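Local coordinates for protein unsaturated glucuronyl hydrolase (Streptococcus agalactiae, PDB 2ZZR) that hydrolyses unsaturated disaccharides of chondroitin, hyaluronan and heparin, releasing the unsaturated uronic acid from both (1->3) and (1->4) glycosidic bonds, at residues Phe17-Leu23 against Lys332-Thr337; Tyr380-Glu384 against Trp393-Trp397. All coordinates share one frame; numbering follows the deposited sequence. Where two conformers were deposited one is given.

Interaction 1 (Phe17-Leu23 against Lys332-Thr337)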
# COMPACT_ATOMS: atom_id res chain seq x y z
N PHE A 17 -4.62 -20.60 10.94
CA PHE A 17 -5.56 -19.65 10.36
C PHE A 17 -6.99 -20.20 10.34
O PHE A 17 -7.93 -19.53 10.76
CB PHE A 17 -5.13 -19.26 8.93
CG PHE A 17 -3.72 -18.72 8.84
CD1 PHE A 17 -3.38 -17.51 9.45
CD2 PHE A 17 -2.75 -19.40 8.12
CE1 PHE A 17 -2.09 -17.01 9.36
CE2 PHE A 17 -1.45 -18.90 8.02
CZ PHE A 17 -1.12 -17.70 8.64
N LEU A 18 -7.14 -21.44 9.86
CA LEU A 18 -8.45 -22.06 9.67
C LEU A 18 -9.28 -22.24 10.95
O LEU A 18 -10.51 -22.21 10.90
CB LEU A 18 -8.31 -23.39 8.92
CG LEU A 18 -7.91 -23.34 7.44
CD1 LEU A 18 -7.51 -24.72 6.96
CD2 LEU A 18 -9.02 -22.77 6.57
N ASN A 19 -8.60 -22.40 12.08
CA ASN A 19 -9.28 -22.56 13.38
C ASN A 19 -9.81 -21.26 14.00
O ASN A 19 -10.40 -21.29 15.08
CB ASN A 19 -8.35 -23.25 14.39
CG ASN A 19 -8.15 -24.73 14.11
OD1 ASN A 19 -8.73 -25.29 13.18
ND2 ASN A 19 -7.32 -25.37 14.93
N SER A 20 -9.59 -20.14 13.32
CA SER A 20 -9.98 -18.83 13.84
C SER A 20 -11.45 -18.49 13.65
O SER A 20 -12.12 -19.04 12.77
CB SER A 20 -9.13 -17.73 13.21
OG SER A 20 -7.77 -17.89 13.57
N ARG A 21 -11.93 -17.55 14.46
CA ARG A 21 -13.28 -17.01 14.34
C ARG A 21 -13.28 -15.91 13.29
O ARG A 21 -12.45 -15.00 13.35
CB ARG A 21 -13.76 -16.41 15.66
CG ARG A 21 -13.95 -17.40 16.80
CD ARG A 21 -13.83 -16.69 18.15
NE ARG A 21 -12.45 -16.24 18.36
CZ ARG A 21 -12.10 -15.09 18.93
NH1 ARG A 21 -10.81 -14.80 19.06
NH2 ARG A 21 -13.02 -14.23 19.35
N LEU A 22 -14.21 -15.99 12.34
CA LEU A 22 -14.39 -14.90 11.38
C LEU A 22 -14.88 -13.64 12.09
O LEU A 22 -15.66 -13.71 13.04
CB LEU A 22 -15.37 -15.30 10.27
CG LEU A 22 -14.98 -16.48 9.37
CD1 LEU A 22 -16.15 -16.85 8.46
CD2 LEU A 22 -13.73 -16.18 8.55
N LEU A 23 -14.41 -12.48 11.62
CA LEU A 23 -14.83 -11.20 12.16
C LEU A 23 -16.30 -10.92 11.88
O LEU A 23 -16.77 -11.10 10.75
CB LEU A 23 -13.97 -10.07 11.58
CG LEU A 23 -12.58 -9.88 12.19
CD1 LEU A 23 -11.75 -8.99 11.28
CD2 LEU A 23 -12.66 -9.30 13.61
N LYS A 332 -8.80 -16.68 3.22
CA LYS A 332 -9.93 -15.97 3.84
C LYS A 332 -9.77 -15.93 5.36
O LYS A 332 -9.91 -14.88 5.98
CB LYS A 332 -11.26 -16.62 3.46
CG LYS A 332 -12.48 -15.95 4.08
CD LYS A 332 -13.64 -16.94 4.23
CE LYS A 332 -14.80 -16.33 4.99
NZ LYS A 332 -15.58 -15.38 4.16
N TYR A 333 -9.47 -17.09 5.94
CA TYR A 333 -9.31 -17.16 7.38
C TYR A 333 -8.06 -16.43 7.84
O TYR A 333 -8.08 -15.80 8.89
CB TYR A 333 -9.37 -18.61 7.86
CG TYR A 333 -10.79 -19.07 8.05
CD1 TYR A 333 -11.57 -19.48 6.96
CD2 TYR A 333 -11.38 -19.05 9.32
CE1 TYR A 333 -12.89 -19.88 7.13
CE2 TYR A 333 -12.70 -19.45 9.50
CZ TYR A 333 -13.45 -19.86 8.41
OH TYR A 333 -14.76 -20.25 8.59
N ALA A 334 -7.01 -16.49 7.03
CA ALA A 334 -5.77 -15.76 7.32
C ALA A 334 -6.01 -14.25 7.43
O ALA A 334 -5.57 -13.63 8.39
CB ALA A 334 -4.69 -16.06 6.27
N MET A 335 -6.71 -13.66 6.47
CA MET A 335 -6.94 -12.22 6.52
C MET A 335 -7.83 -11.80 7.70
O MET A 335 -7.62 -10.75 8.29
CB MET A 335 -7.44 -11.66 5.18
CG MET A 335 -8.84 -12.09 4.79
SD MET A 335 -9.38 -11.19 3.33
CE MET A 335 -11.07 -11.81 3.25
N HIS A 336 -8.80 -12.65 8.04
CA HIS A 336 -9.63 -12.43 9.23
C HIS A 336 -8.81 -12.45 10.53
O HIS A 336 -9.01 -11.58 11.39
CB HIS A 336 -10.76 -13.45 9.31
CG HIS A 336 -11.99 -13.05 8.56
ND1 HIS A 336 -12.12 -13.18 7.19
CD2 HIS A 336 -13.16 -12.53 8.99
CE1 HIS A 336 -13.31 -12.76 6.82
NE2 HIS A 336 -13.97 -12.37 7.89
N THR A 337 -7.92 -13.43 10.66
CA THR A 337 -7.07 -13.56 11.85
C THR A 337 -6.14 -12.36 12.00
O THR A 337 -6.00 -11.81 13.09
CB THR A 337 -6.22 -14.85 11.81
OG1 THR A 337 -7.04 -15.96 11.41
CG2 THR A 337 -5.63 -15.15 13.18
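Leu22 drops one methyl between the rings of Tyr333 and His336, two side chains on successive turns of the helix that holds Lys332-Thr337. Start at its CB, which rests beside His336 CD2. One bond further, CG sits by Tyr333 CE2 and CZ, and there the chain forks. CD1 goes to Tyr333 OH and to CE of Lys332; Leu22 CD2 lies over the centre of the imidazole, 3.6 Å from the centroid of the His336 ring and only 9° off its normal. Leu22 CD2 also covers a face of the phenol, 3.7 Å from the centroid of the Tyr333 ring, so one methyl makes two CH-pi contacts. The imidazole is held at its edge: His336 ND1 donates to Lys332 O at 3.0 Å, nearly in the ring plane, while His336 N reaches that oxygen from the opposite face of the carbonyl. The backbone of Leu23 comes at another edge of the imidazole, and the edge of the Tyr333 ring meets Ser20 O.

Nearer the end of helix 15-18, Ala334 CB lies over a face of the Phe17 ring, 4.0 Å from its centroid. Ser20 OG and Thr337 OG1 lie 3.0 Å apart, a hydrogen bond that stays doubtful, since Thr337 was modelled in two conformers and Phe17 O competes for the serine proton. In the conformer described, Thr337 OG1, anti to its carbonyl carbon (chi1 -45°), gives a bond to Tyr333 O at 2.7 Å. Beyond the segment, Arg340 NH2 binds Arg21 O. The N-terminal segment, helical at Phe17-Leu18 and loop beyond, thus lies over an outer helix of the (alpha/alpha)6 barrel characteristic of glycoside hydrolase family 88, away from the substrate-binding residues.

Interaction 2 (Tyr380-Glu384 against Trp393-Trp397)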
# COMPACT_ATOMS: atom_id res chain seq x y z
N TYR A 380 -4.11 4.27 7.01
CA TYR A 380 -4.93 4.22 5.82
C TYR A 380 -5.32 2.77 5.45
O TYR A 380 -6.50 2.48 5.25
CB TYR A 380 -4.28 4.93 4.60
CG TYR A 380 -5.14 4.65 3.40
CD1 TYR A 380 -4.84 3.58 2.56
CD2 TYR A 380 -6.31 5.37 3.16
CE1 TYR A 380 -5.66 3.26 1.49
CE2 TYR A 380 -7.14 5.06 2.09
CZ TYR A 380 -6.80 3.99 1.26
OH TYR A 380 -7.60 3.63 0.21
N TYR A 381 -4.33 1.87 5.35
CA TYR A 381 -4.62 0.50 4.92
C TYR A 381 -5.41 -0.30 5.97
O TYR A 381 -6.20 -1.19 5.63
CB TYR A 381 -3.36 -0.23 4.45
CG TYR A 381 -2.82 0.33 3.16
CD1 TYR A 381 -3.56 0.24 1.97
CD2 TYR A 381 -1.57 0.95 3.10
CE1 TYR A 381 -3.08 0.77 0.78
CE2 TYR A 381 -1.08 1.48 1.92
CZ TYR A 381 -1.83 1.38 0.76
OH TYR A 381 -1.35 1.91 -0.40
N TYR A 382 -5.20 0.03 7.25
CA TYR A 382 -6.00 -0.55 8.32
C TYR A 382 -7.48 -0.18 8.12
O TYR A 382 -8.35 -1.05 8.10
CB TYR A 382 -5.48 -0.10 9.68
CG TYR A 382 -6.38 -0.42 10.85
CD1 TYR A 382 -6.64 -1.75 11.21
CD2 TYR A 382 -6.96 0.60 11.61
CE1 TYR A 382 -7.46 -2.05 12.30
CE2 TYR A 382 -7.78 0.31 12.70
CZ TYR A 382 -8.03 -1.01 13.03
OH TYR A 382 -8.84 -1.32 14.11
N LEU A 383 -7.75 1.11 7.97
CA LEU A 383 -9.12 1.57 7.73
C LEU A 383 -9.68 1.04 6.39
O LEU A 383 -10.85 0.68 6.30
CB LEU A 383 -9.23 3.09 7.82
CG LEU A 383 -10.63 3.71 7.75
CD1 LEU A 383 -11.55 3.11 8.82
CD2 LEU A 383 -10.52 5.22 7.90
N GLU A 384 -8.84 0.98 5.35
CA GLU A 384 -9.28 0.39 4.08
C GLU A 384 -9.69 -1.07 4.26
O GLU A 384 -10.69 -1.51 3.69
CB GLU A 384 -8.22 0.54 2.98
CG GLU A 384 -8.80 0.25 1.60
CD GLU A 384 -7.74 -0.02 0.56
OE1 GLU A 384 -7.19 0.95 0.02
OE2 GLU A 384 -7.48 -1.21 0.28
N TRP A 393 -16.81 -2.36 -1.24
CA TRP A 393 -16.09 -1.10 -1.43
C TRP A 393 -15.58 -0.93 -2.86
O TRP A 393 -14.90 -1.80 -3.40
CB TRP A 393 -14.94 -0.98 -0.41
CG TRP A 393 -14.16 0.29 -0.58
CD1 TRP A 393 -14.62 1.57 -0.47
CD2 TRP A 393 -12.76 0.41 -0.90
NE1 TRP A 393 -13.61 2.48 -0.70
CE2 TRP A 393 -12.45 1.79 -0.97
CE3 TRP A 393 -11.74 -0.53 -1.13
CZ2 TRP A 393 -11.16 2.26 -1.26
CZ3 TRP A 393 -10.45 -0.05 -1.43
CH2 TRP A 393 -10.18 1.33 -1.48
N GLU A 394 -15.93 0.21 -3.47
CA GLU A 394 -15.40 0.58 -4.77
C GLU A 394 -13.98 1.14 -4.61
O GLU A 394 -13.79 2.19 -4.01
CB GLU A 394 -16.30 1.64 -5.44
CG GLU A 394 -15.91 1.94 -6.87
CD GLU A 394 -16.75 3.04 -7.52
OE1 GLU A 394 -16.53 3.32 -8.72
OE2 GLU A 394 -17.64 3.62 -6.84
N LEU A 395 -13.00 0.43 -5.18
CA LEU A 395 -11.59 0.80 -4.99
C LEU A 395 -11.26 2.19 -5.50
O LEU A 395 -11.63 2.55 -6.62
CB LEU A 395 -10.67 -0.21 -5.68
CG LEU A 395 -10.23 -1.43 -4.87
CD1 LEU A 395 -11.42 -2.25 -4.39
CD2 LEU A 395 -9.30 -2.29 -5.71
N TYR A 396 -10.52 2.95 -4.69
CA TYR A 396 -9.90 4.19 -5.18
C TYR A 396 -8.85 3.82 -6.23
O TYR A 396 -8.75 4.48 -7.27
CB TYR A 396 -9.26 4.98 -4.04
CG TYR A 396 -10.21 5.31 -2.89
CD1 TYR A 396 -11.59 5.43 -3.12
CD2 TYR A 396 -9.73 5.52 -1.60
CE1 TYR A 396 -12.46 5.74 -2.07
CE2 TYR A 396 -10.60 5.84 -0.55
CZ TYR A 396 -11.96 5.94 -0.80
OH TYR A 396 -12.82 6.24 0.24
N TRP A 397 -8.10 2.76 -5.93
CA TRP A 397 -7.05 2.22 -6.81
C TRP A 397 -7.58 1.76 -8.16
O TRP A 397 -8.76 1.43 -8.32
CB TRP A 397 -6.32 1.05 -6.12
CG TRP A 397 -5.94 1.36 -4.71
CD1 TRP A 397 -6.62 1.00 -3.59
CD2 TRP A 397 -4.82 2.15 -4.28
NE1 TRP A 397 -5.99 1.50 -2.47
CE2 TRP A 397 -4.88 2.21 -2.87
CE3 TRP A 397 -3.77 2.80 -4.94
CZ2 TRP A 397 -3.94 2.90 -2.10
CZ3 TRP A 397 -2.83 3.48 -4.18
CH2 TRP A 397 -2.92 3.53 -2.78
OXT TRP A 397 -6.80 1.71 -9.12
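Five aromatic rings pack together here, three of them, Tyr380, Trp393 and Trp397, touching the Glu384 carboxylate. Trp393 CZ2 stands 3.4 Å above the plane of the Tyr396 ring, over its centre, while Tyr396 CD2 lies in plane at the edge of the Trp393 indole. A face of that indole takes Leu395 CA. In the helix, Tyr380 CD1 covers a face of the Tyr381 ring, and Tyr381 CE1 lies in turn at the edge of Tyr380. The indole of Trp397 presents its edge to Glu384, with the carboxylate plane turned 64° from the ring.

That edge carries the main bond across the contact. Trp397 NE1 donates to Glu384 OE1 at 2.8 Å, with an N-H...O angle of 167°; OE1 lies almost exactly in the indole plane and is met on its syn side, somewhat out of the carboxylate plane. Tyr380 OH, one turn back, gives its proton to the anti lone pair of Glu384 OE1 at 2.7 Å. Two donors on OE1, with Arg388 in a salt bridge to OE2, hold the carboxylate's orientation and probably favour its ionised form. Glu384 gets there because CG is anti to its backbone N (chi1 -166°) and the chain stays extended beyond it, crossing Trp393, whose CZ3 is 3.4 Å from Glu384 CD. Tyr381 OH, buried against Trp397 CZ2 at 3.3 Å, has no hydrogen-bond partner in the model.

Glu82 takes hydrogen bonds from both Trp393 NE1 and Tyr396 OH, and the C-terminal carboxylate of Trp397 forms a salt bridge with Arg260. Tyr381 reaches Trp250, which probably binds substrate. The C-terminal tail is therefore packed inside the alpha barrel, folded back against helix 376-390 among helices 70-84, 115-130, 245-262 and 304-318.

From the N terminus the chain first runs through helix 15-18 into the loop that ends at Leu23, whose partner in helix 328-346 comes 309 residues later. Interaction 1 therefore closes a very long loop that takes in most of the helices of the barrel. Interaction 2 opens only afterwards and closes a short loop of eight intervening residues, the last part of helix 376-390 and the turn that brings the chain back against it. The two follow in series, neither nested nor crossed, and do not touch. Helix 376-390 connects them: its Phe389 meets His336 and Leu23 of interaction 1, while Tyr380-Glu384 belong to interaction 2, nearer the centre of the chain.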